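Local coordinates for protein glia-derived nexin (Homo sapiens, PDB 4DY0) that inhibits the serine proteases thrombin, trypsin and urokinase as a secreted serpin, binds heparin, and promotes neurite extension by inhibiting thrombin, at residues Arg186-Ala191 with Ile273-Thr278; Ser260-Met265 with Arg363-Gly368; Glu287-Leu292 with Asp296-Ser301. One frame throughout, in Å; residues are numbered along the deposited sequence.

Interaction 1 (Arg186-Ala191 with Ile273-Thr278); sequences RTFVAA and ILPKFT
The backbone of Ile273 is hydrogen-bonded to both Phe352 and Val354, which fixes the residue in its strand while its side chain turns to meet Arg186. Both Ile273 and Arg186 belong to sheet C of the serpin fold. Strands 184-189 and 266-284 do not pair with each other here; each pairs antiparallel with strand 195-213, so their backbones stand apart, the nearest CA atoms, of Phe188 and Pro275, being 8.5 Å from one another. Side chains therefore have to close the distance. Arg186 does so with a chain extended from CG to NE, running at about a right angle to Ile273. Its CD rests on Ile273 CG2 at 3.9 Å. Arg186 NE lies in plain van der Waals contact with Ile273 CD1, also at 3.9 Å, and the final turn of the side chain (chi4 -94°) lays one face of the guanidinium over that methyl, which sits above its centre. Arginine suits this partly exposed edge because its methylenes and flat face can shield a buried isoleucine while the charge stays near the surface. With a serine in its place, Ile273 CG2 and CD1 would probably lose their cover on this side. Ile273 has Trp351 and Ile353 as further side-chain neighbours. Further along, Pro275 leads the strand out of sheet C toward sheet A, where Phe277 and Thr278 lie against strand 319-328. The rigid proline ring offers a compact apolar surface to Phe188, a buried residue that also touches Val198 and the C-terminal Pro379. Phe188 carries its CG anti to the backbone N (chi1 -177°), which sends the ring inward until CD1 lies obliquely 4.4 Å from Pro275 CG.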
# COMPACT_ATOMS: atom_id res chain seq x y z
N ARG A 186 -3.75 27.13 -1.23
CA ARG A 186 -2.37 27.60 -1.14
C ARG A 186 -1.53 27.01 -2.27
O ARG A 186 -1.92 26.05 -2.91
CB ARG A 186 -1.76 27.22 0.21
CG ARG A 186 -2.52 27.76 1.41
CD ARG A 186 -1.81 27.42 2.71
NE ARG A 186 -2.57 27.86 3.88
CZ ARG A 186 -2.40 29.03 4.49
NH1 ARG A 186 -1.48 29.89 4.05
NH2 ARG A 186 -3.14 29.34 5.54
N THR A 187 -0.36 27.60 -2.49
CA THR A 187 0.53 27.15 -3.55
C THR A 187 1.24 25.83 -3.24
O THR A 187 1.88 25.68 -2.20
CB THR A 187 1.60 28.22 -3.86
OG1 THR A 187 0.96 29.42 -4.30
CG2 THR A 187 2.55 27.72 -4.94
N PHE A 188 1.12 24.88 -4.16
CA PHE A 188 1.91 23.65 -4.13
C PHE A 188 2.82 23.69 -5.35
O PHE A 188 2.34 23.88 -6.47
CB PHE A 188 0.98 22.43 -4.17
CG PHE A 188 1.71 21.11 -4.07
CD1 PHE A 188 1.86 20.47 -2.85
CD2 PHE A 188 2.23 20.50 -5.20
CE1 PHE A 188 2.53 19.25 -2.76
CE2 PHE A 188 2.90 19.29 -5.12
CZ PHE A 188 3.05 18.66 -3.90
N VAL A 189 4.12 23.57 -5.15
CA VAL A 189 5.05 23.57 -6.28
C VAL A 189 5.38 22.13 -6.67
O VAL A 189 6.09 21.43 -5.94
CB VAL A 189 6.34 24.34 -5.98
CG1 VAL A 189 7.26 24.32 -7.20
CG2 VAL A 189 6.02 25.78 -5.62
N ALA A 190 4.86 21.68 -7.81
CA ALA A 190 5.03 20.29 -8.22
C ALA A 190 6.40 20.06 -8.84
O ALA A 190 7.23 20.97 -8.90
CB ALA A 190 3.94 19.88 -9.18
N ALA A 191 6.64 18.83 -9.28
CA ALA A 191 7.93 18.44 -9.85
C ALA A 191 8.32 19.29 -11.06
O ALA A 191 9.48 19.70 -11.19
CB ALA A 191 7.92 16.96 -10.20
N ILE A 273 0.68 22.40 7.78
CA ILE A 273 -0.07 22.79 6.60
C ILE A 273 0.05 21.67 5.56
O ILE A 273 1.15 21.33 5.11
CB ILE A 273 0.39 24.15 6.07
CG1 ILE A 273 0.04 25.23 7.10
CG2 ILE A 273 -0.26 24.47 4.72
CD1 ILE A 273 0.03 26.63 6.54
N LEU A 274 -1.10 21.11 5.20
CA LEU A 274 -1.16 19.81 4.53
C LEU A 274 -2.25 19.85 3.46
O LEU A 274 -3.36 20.31 3.73
CB LEU A 274 -1.53 18.75 5.58
CG LEU A 274 -1.20 17.28 5.39
CD1 LEU A 274 -2.15 16.46 6.24
CD2 LEU A 274 -1.31 16.86 3.94
N PRO A 275 -1.94 19.37 2.25
CA PRO A 275 -2.99 19.34 1.24
C PRO A 275 -4.19 18.52 1.69
O PRO A 275 -4.03 17.42 2.24
CB PRO A 275 -2.31 18.65 0.06
CG PRO A 275 -0.88 19.00 0.21
CD PRO A 275 -0.64 18.98 1.69
N LYS A 276 -5.38 19.07 1.50
CA LYS A 276 -6.60 18.30 1.65
C LYS A 276 -6.87 17.66 0.29
O LYS A 276 -7.09 18.36 -0.69
CB LYS A 276 -7.75 19.21 2.07
CG LYS A 276 -9.12 18.74 1.59
CD LYS A 276 -10.24 19.27 2.48
CE LYS A 276 -11.59 18.92 1.90
NZ LYS A 276 -12.47 18.30 2.93
N PHE A 277 -6.82 16.33 0.22
CA PHE A 277 -6.90 15.66 -1.07
C PHE A 277 -7.17 14.17 -0.93
O PHE A 277 -7.18 13.63 0.18
CB PHE A 277 -5.60 15.85 -1.84
CG PHE A 277 -4.49 14.95 -1.38
CD1 PHE A 277 -3.92 15.12 -0.12
CD2 PHE A 277 -4.02 13.93 -2.19
CE1 PHE A 277 -2.90 14.28 0.31
CE2 PHE A 277 -3.00 13.09 -1.77
CZ PHE A 277 -2.44 13.26 -0.51
N THR A 278 -7.38 13.52 -2.07
CA THR A 278 -7.54 12.08 -2.12
C THR A 278 -6.40 11.49 -2.94
O THR A 278 -6.20 11.85 -4.09
CB THR A 278 -8.87 11.70 -2.77
OG1 THR A 278 -9.95 12.33 -2.06
CG2 THR A 278 -9.06 10.20 -2.76

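Interaction 2 (Ser260-Met265 with Arg363-Gly368); sequences SWMSIM and RHNPTG
Met262 sets its CG anti to the carbonyl carbon (chi1 -63°) and bends at chi2 (-60°), which carries its terminal methyl across to Arg363, whose own CG is anti to the backbone N and whose chain is extended from CG to NE. The two side chains meet end against flat group: Met262 CE lies over one face of the guanidinium, close at 3.2 Å from Arg363 NH2 and 3.7 Å from Arg363 CZ. On the opposite face lies Gly368 CA, 3.6 Å above the plane and offset toward the rim, so the guanidinium is sandwiched between a flexible thioether and a bare backbone carbon. Its rotation is further steered by Asn365, whose OD1 accepts a bond of 2.8 Å from Arg363 NH2, in the carbonyl plane and on a lone pair, though the N-H is bent to 140°. Asn365 is positioned in turn by its ND2, bonded to Ser233 OG. Methionine suits the end of helix 255-262 because its unbranched, pliable chain can reach out to a flat cation, and it also touches Arg208. Gly368 suits its own place since at its backbone angles a CB would collide with the carbonyl O of Thr367; a hydrogen bond between His364 ND1 and Thr367 OG1 braces the turn that carries it and Asn365. The preceding residue, Trp261, stacks on Phe222 and packs against Leu235 and Ala237. The whole joins the end of a helix that covers serpin sheet B to the tight connection between its antiparallel strands 358-364 and 369-376, a beta hairpin of the serpin core.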
# COMPACT_ATOMS: atom_id res chain seq x y z
N SER A 260 14.15 4.36 12.58
CA SER A 260 15.08 5.44 12.85
C SER A 260 14.33 6.73 13.17
O SER A 260 14.68 7.43 14.11
CB SER A 260 16.03 5.63 11.66
OG SER A 260 16.96 6.67 11.92
N TRP A 261 13.29 7.03 12.39
CA TRP A 261 12.49 8.22 12.64
C TRP A 261 11.93 8.17 14.06
O TRP A 261 11.97 9.16 14.79
CB TRP A 261 11.35 8.38 11.64
CG TRP A 261 11.78 8.57 10.21
CD1 TRP A 261 13.04 8.82 9.76
CD2 TRP A 261 10.93 8.54 9.05
NE1 TRP A 261 13.04 8.93 8.39
CE2 TRP A 261 11.76 8.77 7.93
CE3 TRP A 261 9.56 8.35 8.85
CZ2 TRP A 261 11.26 8.81 6.63
CZ3 TRP A 261 9.07 8.38 7.56
CH2 TRP A 261 9.91 8.61 6.46
N MET A 262 11.40 7.01 14.43
CA MET A 262 10.79 6.82 15.74
C MET A 262 11.69 7.28 16.89
O MET A 262 11.22 7.83 17.88
CB MET A 262 10.38 5.36 15.94
CG MET A 262 9.32 4.86 14.97
SD MET A 262 7.79 5.80 15.08
CE MET A 262 6.70 4.82 14.04
N SER A 263 12.99 7.04 16.76
CA SER A 263 13.93 7.39 17.82
C SER A 263 14.52 8.79 17.64
O SER A 263 15.43 9.18 18.36
CB SER A 263 15.05 6.35 17.91
OG SER A 263 15.66 6.14 16.65
N ILE A 264 13.99 9.54 16.67
CA ILE A 264 14.42 10.91 16.46
C ILE A 264 13.29 11.90 16.73
O ILE A 264 13.53 13.02 17.19
CB ILE A 264 14.91 11.14 15.03
CG1 ILE A 264 16.11 10.24 14.72
CG2 ILE A 264 15.27 12.61 14.82
CD1 ILE A 264 16.56 10.32 13.27
N MET A 265 12.06 11.47 16.44
CA MET A 265 10.89 12.32 16.62
C MET A 265 10.65 12.61 18.09
O MET A 265 10.68 11.71 18.93
CB MET A 265 9.64 11.64 16.06
CG MET A 265 9.66 11.42 14.57
SD MET A 265 8.08 10.79 13.97
CE MET A 265 7.87 9.36 15.04
N ARG A 363 0.80 3.75 8.93
CA ARG A 363 1.36 2.67 9.72
C ARG A 363 0.39 2.17 10.79
O ARG A 363 -0.25 2.96 11.48
CB ARG A 363 2.66 3.14 10.38
CG ARG A 363 3.49 2.06 11.04
CD ARG A 363 4.86 2.60 11.40
NE ARG A 363 5.75 1.57 11.92
CZ ARG A 363 5.91 1.30 13.22
NH1 ARG A 363 6.74 0.34 13.60
NH2 ARG A 363 5.24 2.00 14.12
N HIS A 364 0.28 0.85 10.91
CA HIS A 364 -0.42 0.23 12.02
C HIS A 364 0.64 -0.09 13.07
O HIS A 364 1.39 -1.05 12.94
CB HIS A 364 -1.14 -1.04 11.57
CG HIS A 364 -2.01 -1.66 12.62
ND1 HIS A 364 -1.64 -2.79 13.32
CD2 HIS A 364 -3.23 -1.31 13.09
CE1 HIS A 364 -2.59 -3.10 14.18
NE2 HIS A 364 -3.57 -2.22 14.06
N ASN A 365 0.69 0.74 14.11
CA ASN A 365 1.81 0.72 15.05
C ASN A 365 1.94 -0.53 15.92
O ASN A 365 3.06 -0.97 16.20
CB ASN A 365 1.79 2.00 15.89
CG ASN A 365 1.89 3.26 15.03
OD1 ASN A 365 2.84 3.42 14.27
ND2 ASN A 365 0.90 4.14 15.14
N PRO A 366 0.81 -1.12 16.35
CA PRO A 366 0.91 -2.34 17.15
C PRO A 366 1.65 -3.46 16.43
O PRO A 366 2.49 -4.14 17.03
CB PRO A 366 -0.55 -2.72 17.39
CG PRO A 366 -1.30 -1.43 17.28
CD PRO A 366 -0.58 -0.66 16.21
N THR A 367 1.36 -3.65 15.14
CA THR A 367 1.98 -4.72 14.38
C THR A 367 3.21 -4.24 13.61
O THR A 367 4.05 -5.04 13.21
CB THR A 367 1.00 -5.33 13.36
OG1 THR A 367 0.58 -4.32 12.44
CG2 THR A 367 -0.21 -5.91 14.07
N GLY A 368 3.29 -2.93 13.40
CA GLY A 368 4.35 -2.37 12.58
C GLY A 368 4.04 -2.44 11.09
O GLY A 368 4.86 -2.04 10.27

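Interaction 3 (Glu287-Leu292 with Asp296-Ser301); sequences EPLKVL and DMFDSS
The short helix 286-291 and the 3-10 segment 296-298 fold back on each other, the CA atoms of Lys290 and Phe298 approaching to 8.5 Å. In the serpin fold this is the helix that follows strand 266-284, and the chain after it leads on to strand 319-328 of sheet A. Phe298 is the chief bridging residue. Leu289 CB comes to the ring's edge, near its plane, 4.1 Å from Phe298 CE2, while Lys290 CG approaches obliquely, 4.0 Å from Phe298 CD2. An aromatic ring is apt here, being broad enough to touch two consecutive helical residues at once. Leucine brings a buried branched end that also reaches Ile320, and lysine spends its methylenes on the ring while its amine reaches on to Glu287. Met297 packs from a different direction. Its CG sits between the backbone N and the carbonyl carbon, the crowded position (chi1 74°), and there it covers one face of the neighbouring Phe298 ring, 3.8 Å above the centre. Beyond CG the chain is extended, so that its terminal methyl meets Leu289 CD1, Met297 CE lying 4.0 Å from it. Methionine is thus doubly useful, as a lid for the ring and as a probe into the apolar layer with Ile320 and Phe305. The other end of the 3-10 segment is tethered by Asp296, whose OD2 forms a salt bridge with Arg53. At the helix surface the extended Lys290 chain passes Phe298 CB and ends in a salt bridge whose hydrogen bond is weak, Lys290 NZ lying 3.3 Å from Glu287 OE2.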
# COMPACT_ATOMS: atom_id res chain seq x y z
N GLU A 287 5.87 -6.70 -13.04
CA GLU A 287 7.26 -6.39 -13.40
C GLU A 287 8.19 -6.21 -12.19
O GLU A 287 9.26 -6.81 -12.14
CB GLU A 287 7.33 -5.18 -14.33
CG GLU A 287 6.70 -5.43 -15.69
CD GLU A 287 7.36 -6.59 -16.42
OE1 GLU A 287 8.61 -6.58 -16.55
OE2 GLU A 287 6.64 -7.50 -16.88
N PRO A 288 7.78 -5.38 -11.22
CA PRO A 288 8.59 -5.21 -10.02
C PRO A 288 8.86 -6.54 -9.32
O PRO A 288 9.97 -6.77 -8.83
CB PRO A 288 7.72 -4.31 -9.14
CG PRO A 288 6.88 -3.54 -10.10
CD PRO A 288 6.60 -4.50 -11.23
N LEU A 289 7.86 -7.41 -9.28
CA LEU A 289 8.06 -8.72 -8.65
C LEU A 289 9.12 -9.55 -9.38
O LEU A 289 9.93 -10.22 -8.75
CB LEU A 289 6.74 -9.48 -8.52
CG LEU A 289 5.77 -8.90 -7.48
CD1 LEU A 289 4.45 -9.63 -7.48
CD2 LEU A 289 6.38 -8.91 -6.08
N LYS A 290 9.12 -9.49 -10.71
CA LYS A 290 10.16 -10.16 -11.49
C LYS A 290 11.56 -9.70 -11.08
O LYS A 290 12.46 -10.51 -10.90
CB LYS A 290 9.97 -9.90 -12.98
CG LYS A 290 8.73 -10.51 -13.59
CD LYS A 290 8.73 -10.30 -15.11
CE LYS A 290 7.45 -10.78 -15.75
NZ LYS A 290 7.51 -10.66 -17.23
N VAL A 291 11.74 -8.39 -10.95
CA VAL A 291 13.03 -7.83 -10.57
C VAL A 291 13.50 -8.41 -9.24
O VAL A 291 14.70 -8.55 -9.01
CB VAL A 291 12.98 -6.29 -10.48
CG1 VAL A 291 14.25 -5.73 -9.84
CG2 VAL A 291 12.74 -5.68 -11.85
N LEU A 292 12.54 -8.73 -8.37
CA LEU A 292 12.85 -9.35 -7.08
C LEU A 292 13.18 -10.84 -7.22
O LEU A 292 13.63 -11.47 -6.26
CB LEU A 292 11.69 -9.18 -6.10
CG LEU A 292 11.43 -7.76 -5.57
CD1 LEU A 292 10.35 -7.79 -4.50
CD2 LEU A 292 12.71 -7.13 -5.04
N ASP A 296 8.69 -17.25 -12.56
CA ASP A 296 7.96 -18.41 -13.07
C ASP A 296 6.44 -18.21 -13.12
O ASP A 296 5.81 -18.47 -14.14
CB ASP A 296 8.30 -19.66 -12.26
CG ASP A 296 9.71 -20.14 -12.49
OD1 ASP A 296 10.49 -19.45 -13.19
OD2 ASP A 296 10.05 -21.23 -11.98
N MET A 297 5.86 -17.75 -12.02
CA MET A 297 4.40 -17.63 -11.92
C MET A 297 3.78 -16.80 -13.04
O MET A 297 2.59 -16.90 -13.30
CB MET A 297 3.99 -17.08 -10.56
CG MET A 297 4.25 -15.59 -10.37
SD MET A 297 3.86 -15.10 -8.68
CE MET A 297 3.87 -13.32 -8.83
N PHE A 298 4.59 -15.98 -13.70
CA PHE A 298 4.10 -15.13 -14.78
C PHE A 298 4.31 -15.76 -16.14
O PHE A 298 3.82 -15.26 -17.15
CB PHE A 298 4.77 -13.75 -14.74
CG PHE A 298 4.55 -13.01 -13.46
CD1 PHE A 298 3.28 -12.58 -13.10
CD2 PHE A 298 5.61 -12.73 -12.61
CE1 PHE A 298 3.07 -11.90 -11.92
CE2 PHE A 298 5.40 -12.04 -11.43
CZ PHE A 298 4.13 -11.62 -11.08
N ASP A 299 5.05 -16.86 -16.17
CA ASP A 299 5.39 -17.50 -17.43
C ASP A 299 4.41 -18.62 -17.75
O ASP A 299 4.12 -19.47 -16.91
CB ASP A 299 6.83 -18.02 -17.41
CG ASP A 299 7.25 -18.62 -18.74
OD1 ASP A 299 6.83 -19.75 -19.06
OD2 ASP A 299 8.03 -17.96 -19.46
N SER A 300 3.92 -18.62 -18.98
CA SER A 300 2.91 -19.57 -19.42
C SER A 300 3.34 -21.03 -19.25
O SER A 300 2.53 -21.88 -18.88
CB SER A 300 2.55 -19.29 -20.88
N SER A 301 4.61 -21.32 -19.50
CA SER A 301 5.10 -22.70 -19.42
C SER A 301 5.64 -23.07 -18.04
O SER A 301 5.40 -24.17 -17.55
CB SER A 301 6.19 -22.94 -20.46
OG SER A 301 5.83 -22.38 -21.71

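From the N terminus, strand 184-189 opens interaction 1 and helix 255-262 then opens interaction 2, before strand 266-284 closes interaction 1 at 273-278; these two contacts therefore cross along the chain. Interaction 3 opens and closes within a few residues, at 287-292 and 296-301, in series after interaction 1 and wholly within the long span that interaction 2 completes at 363-368. Interaction 1 ties together strands of sheet C, interaction 2 fastens a helix to a hairpin of sheet B, and interaction 3 packs helix 286-291 against the segment that follows it, on the way to strand 319-328. Interactions 1 and 3 lie on opposite sides of the chain's centre, their own centres about 37 Å apart.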